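Local coordinates for high affinity transport system protein p37 (Mycoplasma hyorhinis, PDB 3EKI) that binds thiamine diphosphate outside the cell membrane as the lipoprotein component of a high-affinity transport system, probably delivering it for uptake, at residues F214-D225 with E330-I341. Sequence-based numbering, arbitrary orientation.
With CA (calcium ion), chain E; TPP (thiamine diphosphate), chain B.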
ATOM      1  N   PHE A 214       3.342   8.176  -3.161  1.00  6.06           N
ATOM      2  CA  PHE A 214       3.952   6.911  -3.539  1.00  4.28           C
ATOM      3  C   PHE A 214       4.130   6.012  -2.321  1.00  7.24           C
ATOM      4  O   PHE A 214       4.045   6.472  -1.174  1.00  6.99           O
ATOM      5  CB  PHE A 214       5.314   7.189  -4.175  1.00  6.28           C
ATOM      6  CG  PHE A 214       6.315   7.771  -3.179  1.00  8.40           C
ATOM      7  CD1 PHE A 214       7.220   7.017  -2.441  1.00 12.58           C
ATOM      8  CD2 PHE A 214       6.339   9.141  -2.970  1.00  9.56           C
ATOM      9  CE1 PHE A 214       8.061   7.591  -1.510  1.00 12.26           C
ATOM     10  CE2 PHE A 214       7.181   9.734  -2.064  1.00 10.64           C
ATOM     11  CZ  PHE A 214       8.049   8.960  -1.343  1.00  9.77           C
ATOM     12  N   TYR A 215       4.483   4.755  -2.538  1.00  5.31           N
ATOM     13  CA  TYR A 215       4.986   3.861  -1.507  1.00  4.86           C
ATOM     14  C   TYR A 215       5.961   2.919  -2.221  1.00  6.56           C
ATOM     15  O   TYR A 215       6.089   2.898  -3.452  1.00  6.75           O
ATOM     16  CB  TYR A 215       3.919   3.108  -0.723  1.00  6.52           C
ATOM     17  CG  TYR A 215       3.249   1.978  -1.475  1.00  4.83           C
ATOM     18  CD1 TYR A 215       2.599   2.201  -2.688  1.00  5.47           C
ATOM     19  CD2 TYR A 215       3.252   0.686  -0.988  1.00  5.81           C
ATOM     20  CE1 TYR A 215       1.981   1.180  -3.378  1.00  9.78           C
ATOM     21  CE2 TYR A 215       2.655  -0.350  -1.662  1.00  7.02           C
ATOM     22  CZ  TYR A 215       2.017  -0.103  -2.856  1.00  5.73           C
ATOM     23  OH  TYR A 215       1.431  -1.143  -3.528  1.00  8.21           O
ATOM     24  N   ARG A 216       6.664   2.141  -1.419  1.00  6.61           N
ATOM     25  CA  ARG A 216       7.621   1.161  -1.905  1.00  7.12           C
ATOM     26  C   ARG A 216       7.436  -0.181  -1.209  1.00  9.36           C
ATOM     27  O   ARG A 216       6.768  -0.297  -0.179  1.00  8.36           O
ATOM     28  CB  ARG A 216       9.062   1.603  -1.624  1.00  6.78           C
ATOM     29  CG  ARG A 216       9.430   2.984  -2.116  1.00  7.74           C
ATOM     30  CD  ARG A 216      10.866   3.287  -1.670  1.00  6.26           C
ATOM     31  NE  ARG A 216      11.120   4.694  -1.871  1.00  7.68           N
ATOM     32  CZ  ARG A 216      11.616   5.295  -2.934  1.00  8.25           C
ATOM     33  NH1 ARG A 216      11.954   4.577  -4.006  1.00  8.23           N
ATOM     34  NH2 ARG A 216      11.762   6.617  -2.894  1.00  9.37           N
ATOM     35  N   GLY A 217       8.052  -1.231  -1.740  1.00  6.74           N
ATOM     36  CA  GLY A 217       8.281  -2.459  -1.040  1.00  5.86           C
ATOM     37  C   GLY A 217       9.687  -2.428  -0.411  1.00  5.42           C
ATOM     38  O   GLY A 217      10.408  -1.440  -0.533  1.00  6.21           O
ATOM     39  N   MET A 218       9.978  -3.531   0.266  1.00  4.21           N
ATOM     40  CA  MET A 218      11.318  -3.643   0.862  1.00  4.87           C
ATOM     41  C   MET A 218      11.681  -5.105   0.985  1.00  6.33           C
ATOM     42  O   MET A 218      10.817  -5.975   1.024  1.00  6.01           O
ATOM     43  CB  MET A 218      11.373  -2.972   2.215  1.00  6.46           C
ATOM     44  CG  MET A 218      10.536  -3.604   3.296  1.00  9.63           C
ATOM     45  SD  MET A 218      10.655  -2.729   4.862  1.00 10.94           S
ATOM     46  CE  MET A 218      12.325  -3.114   5.346  1.00  7.35           C
ATOM     47  N   ILE A 219      12.977  -5.372   1.043  1.00  6.36           N
ATOM     48  CA  ILE A 219      13.483  -6.711   1.254  1.00  5.33           C
ATOM     49  C   ILE A 219      14.185  -6.764   2.623  1.00  4.32           C
ATOM     50  O   ILE A 219      15.085  -5.959   2.808  1.00  7.36           O
ATOM     51  CB  ILE A 219      14.469  -7.140   0.152  1.00  5.33           C
ATOM     52  CG1 ILE A 219      13.822  -7.100  -1.240  1.00  7.94           C
ATOM     53  CG2 ILE A 219      15.073  -8.505   0.436  1.00  5.72           C
ATOM     54  CD1 ILE A 219      14.701  -7.391  -2.417  1.00 10.41           C
ATOM     55  N   TRP A 220      13.738  -7.685   3.434  1.00  5.59           N
ATOM     56  CA  TRP A 220      14.299  -8.006   4.732  1.00  6.37           C
ATOM     57  C   TRP A 220      15.212  -9.220   4.632  1.00  5.09           C
ATOM     58  O   TRP A 220      14.977 -10.114   3.836  1.00  7.41           O
ATOM     59  CB  TRP A 220      13.215  -8.369   5.722  1.00  6.03           C
ATOM     60  CG  TRP A 220      12.211  -7.349   6.085  1.00  5.97           C
ATOM     61  CD1 TRP A 220      10.997  -7.132   5.471  1.00  8.94           C
ATOM     62  CD2 TRP A 220      12.291  -6.378   7.137  1.00  9.71           C
ATOM     63  NE1 TRP A 220      10.331  -6.102   6.083  1.00  8.87           N
ATOM     64  CE2 TRP A 220      11.104  -5.620   7.111  1.00 12.63           C
ATOM     65  CE3 TRP A 220      13.260  -6.086   8.109  1.00 11.76           C
ATOM     66  CZ2 TRP A 220      10.840  -4.587   8.000  1.00  9.31           C
ATOM     67  CZ3 TRP A 220      12.976  -5.050   8.984  1.00 18.48           C
ATOM     68  CH2 TRP A 220      11.791  -4.311   8.934  1.00 11.52           C
ATOM     69  N   ILE A 221      16.214  -9.241   5.521  1.00  5.73           N
ATOM     70  CA  ILE A 221      17.047 -10.401   5.775  1.00  4.01           C
ATOM     71  C   ILE A 221      17.093 -10.673   7.272  1.00  5.38           C
ATOM     72  O   ILE A 221      16.920  -9.759   8.072  1.00  6.02           O
ATOM     73  CB  ILE A 221      18.443 -10.235   5.166  1.00  6.16           C
ATOM     74  CG1 ILE A 221      19.240  -9.072   5.725  1.00  7.25           C
ATOM     75  CG2 ILE A 221      18.294 -10.126   3.629  1.00  9.66           C
ATOM     76  CD1 ILE A 221      20.691  -9.042   5.258  1.00  8.95           C
ATOM     77  N   LYS A 222      17.281 -11.966   7.578  1.00  6.78           N
ATOM     78  CA  LYS A 222      17.273 -12.387   8.984  1.00  6.21           C
ATOM     79  C   LYS A 222      18.308 -13.475   9.195  1.00 10.72           C
ATOM     80  O   LYS A 222      18.414 -14.338   8.334  1.00 10.14           O
ATOM     81  CB  LYS A 222      15.908 -12.905   9.392  1.00  9.45           C
ATOM     82  CG  LYS A 222      15.834 -13.520  10.767  1.00 11.58           C
ATOM     83  CD  LYS A 222      15.222 -14.860  10.909  1.00 18.85           C
ATOM     84  CE  LYS A 222      15.271 -15.849   9.779  1.00 13.84           C
ATOM     85  NZ  LYS A 222      14.649 -17.135  10.095  1.00 14.30           N
ATOM     86  N   GLY A 223      19.017 -13.433  10.315  1.00  9.58           N
ATOM     87  CA  GLY A 223      19.844 -14.574  10.678  1.00  7.63           C
ATOM     88  C   GLY A 223      20.702 -14.246  11.885  1.00 10.60           C
ATOM     89  O   GLY A 223      20.621 -13.124  12.377  1.00 10.95           O
ATOM     90  N   ASN A 224      21.516 -15.218  12.278  1.00  9.20           N
ATOM     91  CA  ASN A 224      22.642 -14.890  13.150  1.00 11.23           C
ATOM     92  C   ASN A 224      23.712 -14.140  12.372  1.00 18.05           C
ATOM     93  O   ASN A 224      23.611 -13.917  11.156  1.00  9.01           O
ATOM     94  CB  ASN A 224      23.168 -16.179  13.765  1.00  6.42           C
ATOM     95  CG  ASN A 224      23.723 -17.157  12.765  1.00 11.81           C
ATOM     96  OD1 ASN A 224      24.105 -16.847  11.647  1.00 13.38           O
ATOM     97  ND2 ASN A 224      23.811 -18.421  13.185  1.00 27.32           N
ATOM     98  N   ASP A 225      24.765 -13.709  13.090  1.00 11.48           N
ATOM     99  CA  ASP A 225      25.778 -12.899  12.441  1.00  8.71           C
ATOM    100  C   ASP A 225      26.426 -13.546  11.217  1.00 11.48           C
ATOM    101  O   ASP A 225      26.654 -12.882  10.200  1.00 10.91           O
ATOM    102  CB  ASP A 225      26.899 -12.614  13.443  1.00 14.24           C
ATOM    103  CG  ASP A 225      26.430 -11.744  14.591  1.00 22.42           C
ATOM    104  OD1 ASP A 225      25.377 -11.098  14.448  1.00 18.56           O
ATOM    105  OD2 ASP A 225      27.169 -11.716  15.601  1.00 16.02           O
ATOM    106  N   GLU A 330      19.479 -13.899  16.753  1.00 10.80           N
ATOM    107  CA  GLU A 330      19.245 -13.494  15.372  1.00  8.92           C
ATOM    108  C   GLU A 330      18.642 -12.100  15.338  1.00 11.18           C
ATOM    109  O   GLU A 330      18.088 -11.615  16.316  1.00 14.09           O
ATOM    110  CB  GLU A 330      18.339 -14.500  14.656  1.00 10.38           C
ATOM    111  CG  GLU A 330      18.911 -15.905  14.733  1.00 14.48           C
ATOM    112  CD  GLU A 330      18.215 -16.942  13.888  1.00 32.23           C
ATOM    113  OE1 GLU A 330      17.213 -16.596  13.229  1.00 28.50           O
ATOM    114  OE2 GLU A 330      18.682 -18.108  13.893  1.00 31.86           O
ATOM    115  N   LYS A 331      18.773 -11.431  14.206  1.00  9.69           N
ATOM    116  CA  LYS A 331      18.246 -10.128  13.958  1.00  9.90           C
ATOM    117  C   LYS A 331      17.594 -10.172  12.559  1.00  7.74           C
ATOM    118  O   LYS A 331      18.003 -10.906  11.676  1.00  9.24           O
ATOM    119  CB  LYS A 331      19.294  -9.018  13.929  1.00 18.94           C
ATOM    120  CG  LYS A 331      20.365  -8.983  14.988  1.00 18.38           C
ATOM    121  CD  LYS A 331      21.221  -7.736  14.837  1.00 29.30           C
ATOM    122  CE  LYS A 331      22.174  -7.848  13.652  1.00 38.32           C
ATOM    123  NZ  LYS A 331      23.023  -9.070  13.725  1.00 41.38           N
ATOM    124  N   MET A 332      16.611  -9.319  12.400  1.00 11.05           N
ATOM    125  CA  MET A 332      15.986  -9.021  11.125  1.00 11.17           C
ATOM    126  C   MET A 332      16.274  -7.577  10.750  1.00 12.37           C
ATOM    127  O   MET A 332      16.106  -6.669  11.575  1.00 13.54           O
ATOM    128  CB  MET A 332      14.494  -9.238  11.308  1.00 17.15           C
ATOM    129  CG  MET A 332      13.676  -9.458  10.073  1.00 25.92           C
ATOM    130  SD  MET A 332      11.962  -9.881  10.516  1.00 23.42           S
ATOM    131  CE  MET A 332      11.167  -9.255   9.031  1.00 13.45           C
ATOM    132  N   GLU A 333      16.722  -7.326   9.527  1.00  8.33           N
ATOM    133  CA  GLU A 333      17.061  -5.984   9.111  1.00  7.88           C
ATOM    134  C   GLU A 333      16.724  -5.764   7.643  1.00  5.90           C
ATOM    135  O   GLU A 333      16.601  -6.727   6.885  1.00  7.19           O
ATOM    136  CB  GLU A 333      18.551  -5.699   9.341  1.00 12.53           C
ATOM    137  CG  GLU A 333      19.478  -6.583   8.542  1.00 12.45           C
ATOM    138  CD  GLU A 333      20.912  -6.608   9.065  1.00 23.31           C
ATOM    139  OE1 GLU A 333      21.826  -6.672   8.220  1.00 28.48           O
ATOM    140  OE2 GLU A 333      21.186  -6.578  10.279  1.00 23.54           O
ATOM    141  N   ALA A 334      16.596  -4.503   7.278  1.00  6.61           N
ATOM    142  CA  ALA A 334      16.339  -4.134   5.908  1.00  7.51           C
ATOM    143  C   ALA A 334      17.606  -4.276   5.063  1.00  7.54           C
ATOM    144  O   ALA A 334      18.672  -3.801   5.465  1.00  9.43           O
ATOM    145  CB  ALA A 334      15.824  -2.704   5.850  1.00  9.98           C
ATOM    146  N   LEU A 335      17.457  -4.882   3.896  1.00  5.70           N
ATOM    147  CA  LEU A 335      18.531  -4.960   2.913  1.00  5.92           C
ATOM    148  C   LEU A 335      18.480  -3.848   1.887  1.00  9.36           C
ATOM    149  O   LEU A 335      19.460  -3.148   1.600  1.00  8.68           O
ATOM    150  CB  LEU A 335      18.473  -6.333   2.245  1.00  4.73           C
ATOM    151  CG  LEU A 335      19.442  -6.534   1.070  1.00  7.70           C
ATOM    152  CD1 LEU A 335      20.854  -6.653   1.571  1.00  9.83           C
ATOM    153  CD2 LEU A 335      18.972  -7.756   0.291  1.00  9.89           C
ATOM    154  N   ILE A 336      17.293  -3.629   1.298  1.00  7.11           N
ATOM    155  CA  ILE A 336      17.109  -2.628   0.277  1.00  5.80           C
ATOM    156  C   ILE A 336      15.602  -2.373   0.135  1.00  7.20           C
ATOM    157  O   ILE A 336      14.834  -3.291   0.440  1.00  7.86           O
ATOM    158  CB  ILE A 336      17.713  -3.052  -1.070  1.00  5.93           C
ATOM    159  CG1 ILE A 336      17.846  -1.944  -2.108  1.00 11.01           C
ATOM    160  CG2 ILE A 336      16.969  -4.249  -1.641  1.00  6.76           C
ATOM    161  CD1 ILE A 336      18.740  -2.276  -3.277  1.00  6.66           C
ATOM    162  N   VAL A 337      15.241  -1.159  -0.255  1.00  6.41           N
ATOM    163  CA  VAL A 337      13.824  -0.928  -0.594  1.00  6.54           C
ATOM    164  C   VAL A 337      13.652  -1.023  -2.103  1.00  9.30           C
ATOM    165  O   VAL A 337      14.600  -1.316  -2.850  1.00  8.63           O
ATOM    166  CB  VAL A 337      13.281   0.395  -0.059  1.00  2.10           C
ATOM    167  CG1 VAL A 337      13.431   0.359   1.473  1.00  8.24           C
ATOM    168  CG2 VAL A 337      13.930   1.620  -0.648  1.00  7.10           C
ATOM    169  N   THR A 338      12.451  -0.781  -2.608  1.00  7.14           N
ATOM    170  CA  THR A 338      12.218  -0.878  -4.043  1.00  6.77           C
ATOM    171  C   THR A 338      12.007   0.498  -4.665  1.00  4.70           C
ATOM    172  O   THR A 338      12.067   1.523  -4.007  1.00  7.95           O
ATOM    173  CB  THR A 338      10.995  -1.744  -4.374  1.00  6.90           C
ATOM    174  OG1 THR A 338       9.780  -1.024  -4.024  1.00  6.97           O
ATOM    175  CG2 THR A 338      10.967  -3.053  -3.598  1.00  5.26           C
ATOM    176  N   ASN A 339      11.748   0.503  -5.973  1.00  7.31           N
ATOM    177  CA  ASN A 339      11.332   1.672  -6.719  1.00  8.42           C
ATOM    178  C   ASN A 339       9.903   2.013  -6.273  1.00  5.34           C
ATOM    179  O   ASN A 339       9.217   1.153  -5.736  1.00  7.26           O
ATOM    180  CB  ASN A 339      11.401   1.427  -8.216  1.00  9.36           C
ATOM    181  CG  ASN A 339      12.786   1.135  -8.754  1.00  8.98           C
ATOM    182  OD1 ASN A 339      13.773   1.625  -8.223  1.00  9.40           O
ATOM    183  ND2 ASN A 339      12.830   0.335  -9.814  1.00 12.23           N
ATOM    184  N   PRO A 340       9.536   3.275  -6.453  1.00  6.74           N
ATOM    185  CA  PRO A 340       8.235   3.739  -5.949  1.00  6.75           C
ATOM    186  C   PRO A 340       7.085   3.682  -6.942  1.00  5.99           C
ATOM    187  O   PRO A 340       7.293   3.895  -8.138  1.00  7.24           O
ATOM    188  CB  PRO A 340       8.592   5.192  -5.669  1.00  7.43           C
ATOM    189  CG  PRO A 340       9.501   5.568  -6.795  1.00  8.23           C
ATOM    190  CD  PRO A 340      10.317   4.331  -7.085  1.00  8.50           C
ATOM    191  N   ILE A 341       5.887   3.409  -6.396  1.00  4.09           N
ATOM    192  CA  ILE A 341       4.680   3.454  -7.253  1.00  3.51           C
ATOM    193  C   ILE A 341       3.590   4.232  -6.542  1.00  5.79           C
ATOM    194  O   ILE A 341       3.691   4.493  -5.342  1.00  6.56           O
ATOM    195  CB  ILE A 341       4.181   2.049  -7.608  1.00  6.87           C
ATOM    196  CG1 ILE A 341       3.715   1.215  -6.424  1.00  6.41           C
ATOM    197  CG2 ILE A 341       5.257   1.323  -8.416  1.00  8.53           C
ATOM    198  CD1 ILE A 341       3.053  -0.102  -6.787  1.00 11.01           C
TER
HETATM  199 CA    CA E 602      16.564 -11.318  17.999  1.00 41.24          CA
HETATM  200  N1' TPP B 551      -0.953   2.696   6.896  1.00 14.65           N
HETATM  201  C2' TPP B 551      -1.969   2.251   7.676  1.00 11.40           C
HETATM  202  CM2 TPP B 551      -2.406   3.104   8.871  1.00 16.89           C
HETATM  203  N3' TPP B 551      -2.590   1.091   7.399  1.00 17.19           N
HETATM  204  C4' TPP B 551      -2.255   0.410   6.271  1.00 28.05           C
HETATM  205  N4' TPP B 551      -2.944  -0.694   5.970  1.00 35.76           N
HETATM  206  C5' TPP B 551      -1.170   0.820   5.483  1.00 14.42           C
HETATM  207  C6' TPP B 551      -0.527   1.997   5.848  1.00 12.48           C
HETATM  208  C7' TPP B 551      -0.648   0.077   4.244  1.00 15.52           C
HETATM  209  N3  TPP B 551      -1.272   0.445   2.961  1.00 24.69           N
HETATM  210  C2  TPP B 551      -2.530   0.859   2.813  1.00 26.24           C
HETATM  211  S1  TPP B 551      -2.831   1.212   1.127  1.00 13.23           S
HETATM  212  C5  TPP B 551      -1.211   0.744   0.670  1.00  9.96           C
HETATM  213  C4  TPP B 551      -0.580   0.256   1.798  1.00 11.34           C
HETATM  214  CM4 TPP B 551       0.935  -0.041   1.816  1.00 10.55           C
HETATM  215  C6  TPP B 551      -0.696   0.709  -0.774  1.00  9.24           C
HETATM  216  C7  TPP B 551      -1.259  -0.507  -1.514  1.00  7.67           C
HETATM  217  O7  TPP B 551      -0.758  -1.709  -0.892  1.00 10.59           O
HETATM  218  PA  TPP B 551      -1.451  -3.137  -0.980  1.00 11.24           P
HETATM  219  O1A TPP B 551      -0.834  -4.020   0.040  1.00 12.87           O
HETATM  220  O2A TPP B 551      -2.944  -3.002  -0.878  1.00 14.10           O
HETATM  221  O3A TPP B 551      -1.243  -3.676  -2.448  1.00  7.56           O
HETATM  222  PB  TPP B 551       0.018  -4.509  -2.991  1.00  8.38           P
HETATM  223  O1B TPP B 551       1.261  -3.679  -2.892  1.00  7.46           O
HETATM  224  O2B TPP B 551      -0.368  -4.821  -4.492  1.00  9.80           O
HETATM  225  O3B TPP B 551       0.108  -5.903  -2.236  1.00  9.52           O
HETATM  226  O   HOH W   1      14.827 -18.214  12.591  1.00 27.37           O
HETATM  227  O   HOH W   2      20.576 -17.856  11.078  1.00 13.37           O
HETATM  228  O   HOH W   3      25.219  -8.743  12.585  1.00 31.21           O
HETATM  229  O   HOH W   4      18.115 -10.706  19.564  1.00 24.74           O
HETATM  230  O   HOH W   5      16.390  -9.055  17.451  1.00 32.44           O
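Asp225 and Lys331 form a salt bridge at one end of the paired strands, OD1 to NZ 3.2 Å. Near the other end, Arg216 NH1 donates to Thr338 O (3.1 Å), which lies in the guanidinium plane, while Pro340 CB sits over one face of that group; NE forms a salt bridge with Asp155, and NH1 also bonds Lys160 O. Thr338 OG1 accepts from Gly217 N across the contact at 2.9 Å and donates to Asn339 O of its own segment, which fixes its rotation. Between these ends, antiparallel backbone hydrogen bonds pair Ile221 with Glu333 and Gly223 with Lys331, and the consecutive residues Leu335 and Ile336 both face Ile219 in a classic beta bulge: Leu335 N donates to Ile219 O and Ile219 N to Ile336 O. On one side of the sheet the Trp220 indole is clamped between two methionine methyls, Met332 CE 3.8 Å from the five-ring centroid in a CH-pi contact and Met218 CE over the opposite face. Met332 reaches there because CG is anti to the backbone N (chi1 -160°) and the chain stays extended. On the other side Ile219 CG2 lies 4.0 Å from Leu335 CD2, and Ile221 packs against helix 225-236. Glu330 O binds a calcium ion at 2.3 Å, with Thr326 and Lys327. Edge strand 331-337 and its neighbour 217-223 belong to a mixed sheet; before the latter, Tyr215 OH donates to O1B of thiamine diphosphate (2.6 Å), ligand C6 over one ring face, consistent with a pocket of the periplasmic-binding-protein clan.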